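PDB 5D8Z: endoglucanase from Ganoderma lucidum, which probably cleaves internal beta-1,4-glucosidic bonds of cellulose and related glucans, as a family 5 glycoside hydrolase built on a TIM barrel. Local coordinates for residues Asp68-Asn73 with Cys340-Ala345; Gly127-Gln132 with Asp167-Asn172; Ser284-Met289 with Asp333-Ser338. One frame throughout, in Å; residues are numbered along the deposited sequence.

How the contacts relate
Contacts 1 and 3 share helix 335-341 of a closed (beta/alpha)8 barrel, their centres about 13 Å apart: contact 3 packs its first turn on helix 283-298, while contact 1 lays the tail beyond it on the loop that follows helix 59-68. The two meet directly, with L341 CD2 3.5 Å from M289 SD. Contact 2 lies across the molecule, its centre about 37 Å from that of contact 1 and about 36 Å from that of contact 3. It is the nearer to the sugar site: the D167 side chain of contact 2 is about 7 Å from a bound glucose, against about 13 Å for M289 of contact 3.

Contact 1 of 3, residues Asp68-Asn73 with Cys340-Ala345; sequences DDDGFN and CLAPNA
The ring of F72 meets the chain end where it leaves helix 335-341. With CG anti to the carbonyl carbon and beside the backbone N (chi1 -71°), the ring comes up to the tail. P343 CD sits over one face, 4.0 Å from the centroid of the F72 ring, in a CH-pi contact 27° off the ring normal, and the two side chains cross at about a right angle. At the far end of the ring, CZ of F72 approaches A342 CA to 3.7 Å, and the carbonyl oxygen of L341 lies obliquely beside it. Alongside this apolar patch, N344 N donates to D70 O over 2.9 Å with an N-H...O angle of 152°, the donor tilted from the carbonyl plane. Beside that bond the methyl of A342 rests 4.0 Å from D70 CB.

The arrangement joins the loop between helix 59-68 and strand 74-79 of the TIM barrel to the C-terminal tail. G71 leaves the earlier helix with positive phi, a conformation that on its own account favours glycine, and P343 CG lies against its carbonyl. N344, whose N makes the bond to D70, is also the centre of an inverse gamma turn.

Further out, the F72 ring also meets F66 with the planes steeply inclined, and V337 touches the side chains of both D70 and F72. The carbonyl of L341 is hydrogen-bonded to Y306 OH, while the neighbouring C340 is joined by a disulfide to C290 of helix 283-298. D69 turns away from the tail and uses OD2 to accept a hydrogen bond from H65.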
loop_
_atom_site.group_PDB
_atom_site.type_symbol
_atom_site.label_atom_id
_atom_site.label_comp_id
_atom_site.label_asym_id
_atom_site.label_seq_id
_atom_site.Cartn_x
_atom_site.Cartn_y
_atom_site.Cartn_z
ATOM N N ASP A 68 14.067 14.428 -1.588
ATOM C CA ASP A 68 15.278 15.254 -1.603
ATOM C C ASP A 68 15.984 15.413 -0.260
ATOM O O ASP A 68 17.219 15.528 -0.213
ATOM C CB ASP A 68 14.988 16.626 -2.204
ATOM C CG ASP A 68 14.619 16.540 -3.689
ATOM O OD1 ASP A 68 14.596 15.411 -4.230
ATOM O OD2 ASP A 68 14.337 17.592 -4.318
ATOM N N ASP A 69 15.228 15.408 0.823
ATOM C CA ASP A 69 15.808 15.630 2.137
ATOM C C ASP A 69 15.870 14.335 2.959
ATOM O O ASP A 69 16.727 14.192 3.808
ATOM C CB ASP A 69 15.022 16.726 2.911
ATOM C CG ASP A 69 14.778 17.998 2.068
ATOM O OD1 ASP A 69 15.725 18.432 1.355
ATOM O OD2 ASP A 69 13.632 18.559 2.110
ATOM N N ASP A 70 14.965 13.394 2.749
ATOM C CA ASP A 70 14.851 12.259 3.683
ATOM C C ASP A 70 15.319 10.913 3.133
ATOM O O ASP A 70 15.567 9.979 3.900
ATOM C CB ASP A 70 13.403 12.127 4.162
ATOM C CG ASP A 70 13.033 13.136 5.227
ATOM O OD1 ASP A 70 13.949 13.629 5.923
ATOM O OD2 ASP A 70 11.820 13.418 5.370
ATOM N N GLY A 71 15.423 10.810 1.812
ATOM C CA GLY A 71 15.904 9.605 1.176
ATOM C C GLY A 71 14.828 8.604 0.837
ATOM O O GLY A 71 15.134 7.470 0.496
ATOM N N PHE A 72 13.566 9.006 0.945
ATOM C CA PHE A 72 12.469 8.155 0.514
ATOM C C PHE A 72 12.520 8.001 -0.981
ATOM O O PHE A 72 13.099 8.830 -1.680
ATOM C CB PHE A 72 11.121 8.735 0.954
ATOM C CG PHE A 72 10.881 8.638 2.441
ATOM C CD1 PHE A 72 10.759 7.416 3.053
ATOM C CD2 PHE A 72 10.751 9.779 3.224
ATOM C CE1 PHE A 72 10.538 7.319 4.406
ATOM C CE2 PHE A 72 10.498 9.680 4.587
ATOM C CZ PHE A 72 10.406 8.449 5.179
ATOM N N ASN A 73 11.767 7.021 -1.443
ATOM C CA ASN A 73 12.063 6.219 -2.606
ATOM C C ASN A 73 10.862 5.831 -3.421
ATOM O O ASN A 73 10.949 5.628 -4.621
ATOM C CB ASN A 73 12.534 4.912 -2.029
ATOM C CG ASN A 73 13.546 4.272 -2.857
ATOM O OD1 ASN A 73 13.663 4.588 -4.026
ATOM N ND2 ASN A 73 14.306 3.366 -2.267
ATOM N N CYS A 340 13.011 7.955 13.199
ATOM C CA CYS A 340 13.071 6.552 12.786
ATOM C C CYS A 340 12.901 6.209 11.294
ATOM O O CYS A 340 13.738 5.525 10.729
ATOM C CB CYS A 340 12.083 5.746 13.632
ATOM S SG CYS A 340 12.673 5.455 15.328
ATOM N N LEU A 341 11.838 6.677 10.659
ATOM C CA LEU A 341 11.429 6.112 9.388
ATOM C C LEU A 341 12.221 6.598 8.216
ATOM O O LEU A 341 12.269 5.917 7.209
ATOM C CB LEU A 341 9.967 6.396 9.107
ATOM C CG LEU A 341 8.913 5.866 10.058
ATOM C CD1 LEU A 341 7.552 6.356 9.601
ATOM C CD2 LEU A 341 8.906 4.350 10.079
ATOM N N ALA A 342 12.817 7.778 8.304
ATOM C CA ALA A 342 13.574 8.302 7.153
ATOM C C ALA A 342 14.876 7.539 6.950
ATOM O O ALA A 342 15.695 7.460 7.848
ATOM C CB ALA A 342 13.854 9.781 7.308
ATOM N N PRO A 343 15.061 6.960 5.763
ATOM C CA PRO A 343 16.352 6.378 5.441
ATOM C C PRO A 343 17.545 7.260 5.838
ATOM O O PRO A 343 18.554 6.738 6.334
ATOM C CB PRO A 343 16.299 6.211 3.913
ATOM C CG PRO A 343 14.958 6.695 3.483
ATOM C CD PRO A 343 14.089 6.717 4.690
ATOM N N ASN A 344 17.424 8.576 5.647
ATOM C CA ASN A 344 18.496 9.527 5.990
ATOM C C ASN A 344 18.642 9.782 7.503
ATOM O O ASN A 344 18.774 10.917 7.923
ATOM C CB ASN A 344 18.244 10.868 5.272
ATOM C CG ASN A 344 19.397 11.286 4.390
ATOM O OD1 ASN A 344 20.570 11.172 4.769
ATOM N ND2 ASN A 344 19.074 11.765 3.188
ATOM N N ALA A 345 18.639 8.741 8.325
ATOM C CA ALA A 345 18.734 8.916 9.764
ATOM C C ALA A 345 19.365 7.696 10.412
ATOM O O ALA A 345 20.111 7.833 11.374
ATOM C CB ALA A 345 17.354 9.160 10.341
#

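Contact 2 of 3, residues Gly127-Gln132 with Asp167-Asn172; sequences GEIIGQ and DVPDIN
Q132 supplies the polar part of this contact by reaching across to the chain just before helix 171-187. Its OE1 accepts a hydrogen bond from D170 N at 3.2 Å; the N-H...O angle is 158°, but the donor stands above the plane of the amide carbonyl and does not lie on a lone pair. The other end of the same amide turns toward D170 as well, with Q132 NE2 3.1 Å from D170 O. With CG beside the backbone N (chi1 -70°) and the chain extended beyond it, the side chain is long enough to bring its amide alongside the D170 backbone.

V168 and P169 bring apolar atoms up to the same amide. V168 CG1 comes within 3.4 Å of Q132 OE1, the two side chains crossing at about a right angle, while P169 slides past Q132 in the opposite direction. I129 reaches P169 tip to tip, its CD1 3.9 Å from the proline CD. P169 is exposed and V168 buried.

Hydrogen bonds within and around the segments hold both partners. On one side a type II beta turn leads out of strand 128-129, from I129 to Q132, closed by Q132 N donating to I129 O at 2.9 Å, with G131 at positive phi; it directs the side chains of I129 and Q132 toward the same neighbour. On the other, V168 O accepts a bond from N200 ND2, and the carboxylate of D170, the N-cap of helix 171-187, accepts one from L173 N. The contact thus joins the loop regions that follow barrel strands 114-119 and 157-160, on the TIM-barrel rim where the glycan-pocket residue E164 also lies.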
loop_
_atom_site.group_PDB
_atom_site.type_symbol
_atom_site.label_atom_id
_atom_site.label_comp_id
_atom_site.label_asym_id
_atom_site.label_seq_id
_atom_site.Cartn_x
_atom_site.Cartn_y
_atom_site.Cartn_z
ATOM N N GLY A 127 -20.089 -3.634 0.550
ATOM C CA GLY A 127 -20.547 -4.656 1.467
ATOM C C GLY A 127 -20.273 -6.071 1.037
ATOM O O GLY A 127 -20.343 -6.990 1.847
ATOM N N GLU A 128 -19.912 -6.257 -0.223
ATOM C CA GLU A 128 -19.916 -7.575 -0.836
ATOM C C GLU A 128 -18.495 -7.949 -1.267
ATOM O O GLU A 128 -17.746 -7.075 -1.650
ATOM C CB GLU A 128 -20.858 -7.481 -2.036
ATOM C CG GLU A 128 -21.675 -8.729 -2.314
ATOM C CD GLU A 128 -22.784 -8.987 -1.310
ATOM O OE1 GLU A 128 -23.873 -8.357 -1.397
ATOM O OE2 GLU A 128 -22.569 -9.864 -0.454
ATOM N N ILE A 129 -18.127 -9.228 -1.247
ATOM C CA ILE A 129 -16.713 -9.641 -1.476
ATOM C C ILE A 129 -16.372 -10.175 -2.870
ATOM O O ILE A 129 -16.992 -11.112 -3.379
ATOM C CB ILE A 129 -16.274 -10.748 -0.506
ATOM C CG1 ILE A 129 -16.453 -10.329 0.952
ATOM C CG2 ILE A 129 -14.825 -11.173 -0.765
ATOM C CD1 ILE A 129 -16.441 -11.506 1.900
ATOM N N ILE A 130 -15.315 -9.630 -3.457
ATOM C CA ILE A 130 -14.967 -9.967 -4.825
ATOM C C ILE A 130 -14.760 -11.450 -4.913
ATOM O O ILE A 130 -14.056 -11.990 -4.122
ATOM C CB ILE A 130 -13.636 -9.332 -5.234
ATOM C CG1 ILE A 130 -13.756 -7.803 -5.271
ATOM C CG2 ILE A 130 -13.168 -9.879 -6.584
ATOM C CD1 ILE A 130 -12.454 -7.119 -4.970
ATOM N N GLY A 131 -15.356 -12.106 -5.884
ATOM C CA GLY A 131 -15.094 -13.513 -6.111
ATOM C C GLY A 131 -15.927 -14.422 -5.229
ATOM O O GLY A 131 -16.015 -15.613 -5.536
ATOM N N GLN A 132 -16.566 -13.849 -4.192
ATOM C CA GLN A 132 -17.205 -14.585 -3.130
ATOM C C GLN A 132 -18.429 -13.840 -2.604
ATOM O O GLN A 132 -18.468 -13.444 -1.429
ATOM C CB GLN A 132 -16.227 -14.759 -1.970
ATOM C CG GLN A 132 -15.075 -15.719 -2.260
ATOM C CD GLN A 132 -13.980 -15.702 -1.190
ATOM O OE1 GLN A 132 -14.226 -15.833 0.016
ATOM N NE2 GLN A 132 -12.754 -15.538 -1.649
ATOM N N ASP A 167 -11.547 -10.710 6.942
ATOM C CA ASP A 167 -12.681 -11.624 7.110
ATOM C C ASP A 167 -13.225 -12.213 5.790
ATOM O O ASP A 167 -14.443 -12.207 5.525
ATOM C CB ASP A 167 -13.768 -10.956 7.961
ATOM C CG ASP A 167 -13.217 -10.401 9.296
ATOM O OD1 ASP A 167 -12.775 -11.226 10.125
ATOM O OD2 ASP A 167 -13.215 -9.155 9.509
ATOM N N VAL A 168 -12.299 -12.734 4.990
ATOM C CA VAL A 168 -12.616 -13.454 3.766
ATOM C C VAL A 168 -12.801 -14.922 4.076
ATOM O O VAL A 168 -11.943 -15.529 4.708
ATOM C CB VAL A 168 -11.441 -13.352 2.779
ATOM C CG1 VAL A 168 -11.668 -14.185 1.516
ATOM C CG2 VAL A 168 -11.196 -11.889 2.448
ATOM N N PRO A 169 -13.902 -15.524 3.629
ATOM C CA PRO A 169 -14.090 -16.930 4.048
ATOM C C PRO A 169 -13.212 -17.996 3.352
ATOM O O PRO A 169 -12.887 -18.965 3.997
ATOM C CB PRO A 169 -15.575 -17.184 3.815
ATOM C CG PRO A 169 -16.007 -16.127 2.866
ATOM C CD PRO A 169 -15.121 -14.938 3.056
ATOM N N ASP A 170 -12.826 -17.840 2.084
ATOM C CA ASP A 170 -11.977 -18.840 1.433
ATOM C C ASP A 170 -10.791 -18.205 0.729
ATOM O O ASP A 170 -10.915 -17.656 -0.370
ATOM C CB ASP A 170 -12.754 -19.694 0.432
ATOM C CG ASP A 170 -11.846 -20.651 -0.364
ATOM O OD1 ASP A 170 -10.928 -20.182 -1.066
ATOM O OD2 ASP A 170 -12.046 -21.881 -0.302
ATOM N N ILE A 171 -9.630 -18.356 1.335
ATOM C CA ILE A 171 -8.439 -17.739 0.828
ATOM C C ILE A 171 -7.966 -18.222 -0.548
ATOM O O ILE A 171 -7.335 -17.471 -1.300
ATOM C CB ILE A 171 -7.303 -17.927 1.828
ATOM C CG1 ILE A 171 -6.140 -17.010 1.469
ATOM C CG2 ILE A 171 -6.865 -19.384 1.865
ATOM C CD1 ILE A 171 -6.471 -15.549 1.627
ATOM N N ASN A 172 -8.237 -19.466 -0.892
ATOM C CA ASN A 172 -7.823 -19.942 -2.209
ATOM C C ASN A 172 -8.622 -19.354 -3.338
ATOM O O ASN A 172 -8.102 -19.227 -4.428
ATOM C CB ASN A 172 -7.877 -21.467 -2.288
ATOM C CG ASN A 172 -6.850 -22.118 -1.376
ATOM O OD1 ASN A 172 -5.618 -21.976 -1.593
ATOM N ND2 ASN A 172 -7.339 -22.825 -0.335
#

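Contact 3 of 3, residues Ser284-Met289 with Asp333-Ser338; sequences SCETFM and DTALVS
L336 pushes its CD1 methyl against M289 in a helix-to-helix contact on the outside of the TIM barrel, where the short C-terminal helix 335-341 packs on helix 283-298. L336 sends CG away from its backbone N (chi1 -179°), and chi2 of 55° then turns CD1 onto the neighbouring helix. There CD1 lies 4.0 Å from M289 CG and about as far from M289 CB. M289 bends at chi2 and chi3, and the two side chains cross at about a right angle. The same leucine methyl also reaches the backbone of the other helix, 4.1 Å from C285 O.

E286 extends at the margin of this patch: its chain is straight beyond CG, and OE2 rests 3.7 Å from the methyl of A335. Around them, C285 is tied to C249 by a disulfide, and L336 N is hydrogen-bonded to N281 OD1 near the start of helix 335-341, where T334 holds the N-cap position. One turn on, the S338 side chain folds back on its own helix, and its OG donates a hydrogen bond to A335 O over 3.2 Å, from above the carbonyl plane.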
loop_
_atom_site.group_PDB
_atom_site.type_symbol
_atom_site.label_atom_id
_atom_site.label_comp_id
_atom_site.label_asym_id
_atom_site.label_seq_id
_atom_site.Cartn_x
_atom_site.Cartn_y
_atom_site.Cartn_z
ATOM N N SER A 284 7.835 5.962 23.105
ATOM C CA SER A 284 7.679 4.497 23.058
ATOM C C SER A 284 7.715 3.976 21.635
ATOM O O SER A 284 8.244 2.906 21.345
ATOM C CB SER A 284 6.349 4.090 23.697
ATOM O OG SER A 284 5.265 4.513 22.882
ATOM N N CYS A 285 7.157 4.758 20.743
ATOM C CA CYS A 285 7.187 4.409 19.362
ATOM C C CYS A 285 8.526 4.686 18.668
ATOM O O CYS A 285 8.882 3.981 17.752
ATOM C CB CYS A 285 6.033 5.086 18.633
ATOM S SG CYS A 285 5.222 3.833 17.638
ATOM N N GLU A 286 9.274 5.692 19.083
ATOM C CA GLU A 286 10.558 5.940 18.433
ATOM C C GLU A 286 11.500 4.798 18.790
ATOM O O GLU A 286 12.281 4.334 17.962
ATOM C CB GLU A 286 11.158 7.292 18.826
ATOM C CG GLU A 286 10.335 8.503 18.381
ATOM C CD GLU A 286 10.914 9.849 18.844
ATOM O OE1 GLU A 286 12.147 9.934 19.062
ATOM O OE2 GLU A 286 10.141 10.831 18.966
ATOM N N THR A 287 11.414 4.298 20.011
ATOM C CA THR A 287 12.292 3.203 20.350
ATOM C C THR A 287 11.820 1.980 19.574
ATOM O O THR A 287 12.577 1.437 18.794
ATOM C CB THR A 287 12.540 2.988 21.881
ATOM O OG1 THR A 287 12.574 1.590 22.170
ATOM C CG2 THR A 287 11.507 3.668 22.802
ATOM N N PHE A 288 10.557 1.599 19.690
ATOM C CA PHE A 288 10.101 0.344 19.055
ATOM C C PHE A 288 10.105 0.322 17.525
ATOM O O PHE A 288 10.291 -0.713 16.937
ATOM C CB PHE A 288 8.701 -0.040 19.521
ATOM C CG PHE A 288 8.648 -0.644 20.894
ATOM C CD1 PHE A 288 9.370 -1.785 21.193
ATOM C CD2 PHE A 288 7.824 -0.101 21.873
ATOM C CE1 PHE A 288 9.290 -2.363 22.450
ATOM C CE2 PHE A 288 7.743 -0.668 23.136
ATOM C CZ PHE A 288 8.476 -1.803 23.426
ATOM N N MET A 289 9.875 1.451 16.879
ATOM C CA MET A 289 9.857 1.500 15.418
ATOM C C MET A 289 11.271 1.397 14.857
ATOM O O MET A 289 11.489 0.817 13.791
ATOM C CB MET A 289 9.215 2.809 14.949
ATOM C CG MET A 289 9.285 3.102 13.461
ATOM S SD MET A 289 8.410 1.851 12.532
ATOM C CE MET A 289 6.750 2.351 12.976
ATOM N N ASP A 333 9.762 17.581 9.515
ATOM C CA ASP A 333 9.049 16.324 9.664
ATOM C C ASP A 333 8.402 16.114 11.010
ATOM O O ASP A 333 8.715 16.765 11.978
ATOM C CB ASP A 333 10.007 15.167 9.404
ATOM C CG ASP A 333 10.426 15.099 7.972
ATOM O OD1 ASP A 333 11.639 15.014 7.708
ATOM O OD2 ASP A 333 9.537 15.179 7.096
ATOM N N THR A 334 7.519 15.142 11.078
ATOM C CA THR A 334 7.028 14.733 12.361
ATOM C C THR A 334 8.173 14.053 13.054
ATOM O O THR A 334 9.193 13.750 12.434
ATOM C CB THR A 334 5.836 13.768 12.264
ATOM O OG1 THR A 334 6.255 12.551 11.633
ATOM C CG2 THR A 334 4.680 14.425 11.494
ATOM N N ALA A 335 7.995 13.842 14.352
ATOM C CA ALA A 335 9.000 13.232 15.203
ATOM C C ALA A 335 9.445 11.862 14.679
ATOM O O ALA A 335 10.645 11.566 14.629
ATOM C CB ALA A 335 8.431 13.074 16.595
ATOM N N LEU A 336 8.464 11.039 14.299
ATOM C CA LEU A 336 8.686 9.621 14.034
ATOM C C LEU A 336 9.371 9.391 12.710
ATOM O O LEU A 336 10.147 8.436 12.544
ATOM C CB LEU A 336 7.362 8.886 14.013
ATOM C CG LEU A 336 7.439 7.385 13.773
ATOM C CD1 LEU A 336 8.361 6.747 14.781
ATOM C CD2 LEU A 336 6.062 6.778 13.873
ATOM N N VAL A 337 9.077 10.272 11.770
ATOM C CA VAL A 337 9.749 10.248 10.502
ATOM C C VAL A 337 11.224 10.632 10.637
ATOM O O VAL A 337 12.087 10.030 9.977
ATOM C CB VAL A 337 9.062 11.178 9.493
ATOM C CG1 VAL A 337 9.850 11.229 8.189
ATOM C CG2 VAL A 337 7.664 10.690 9.220
ATOM N N SER A 338 11.518 11.637 11.459
ATOM C CA SER A 338 12.901 12.112 11.565
ATOM C C SER A 338 13.722 11.292 12.560
ATOM O O SER A 338 14.908 11.118 12.375
ATOM C CB SER A 338 12.956 13.592 11.918
ATOM O OG SER A 338 12.434 13.808 13.207
#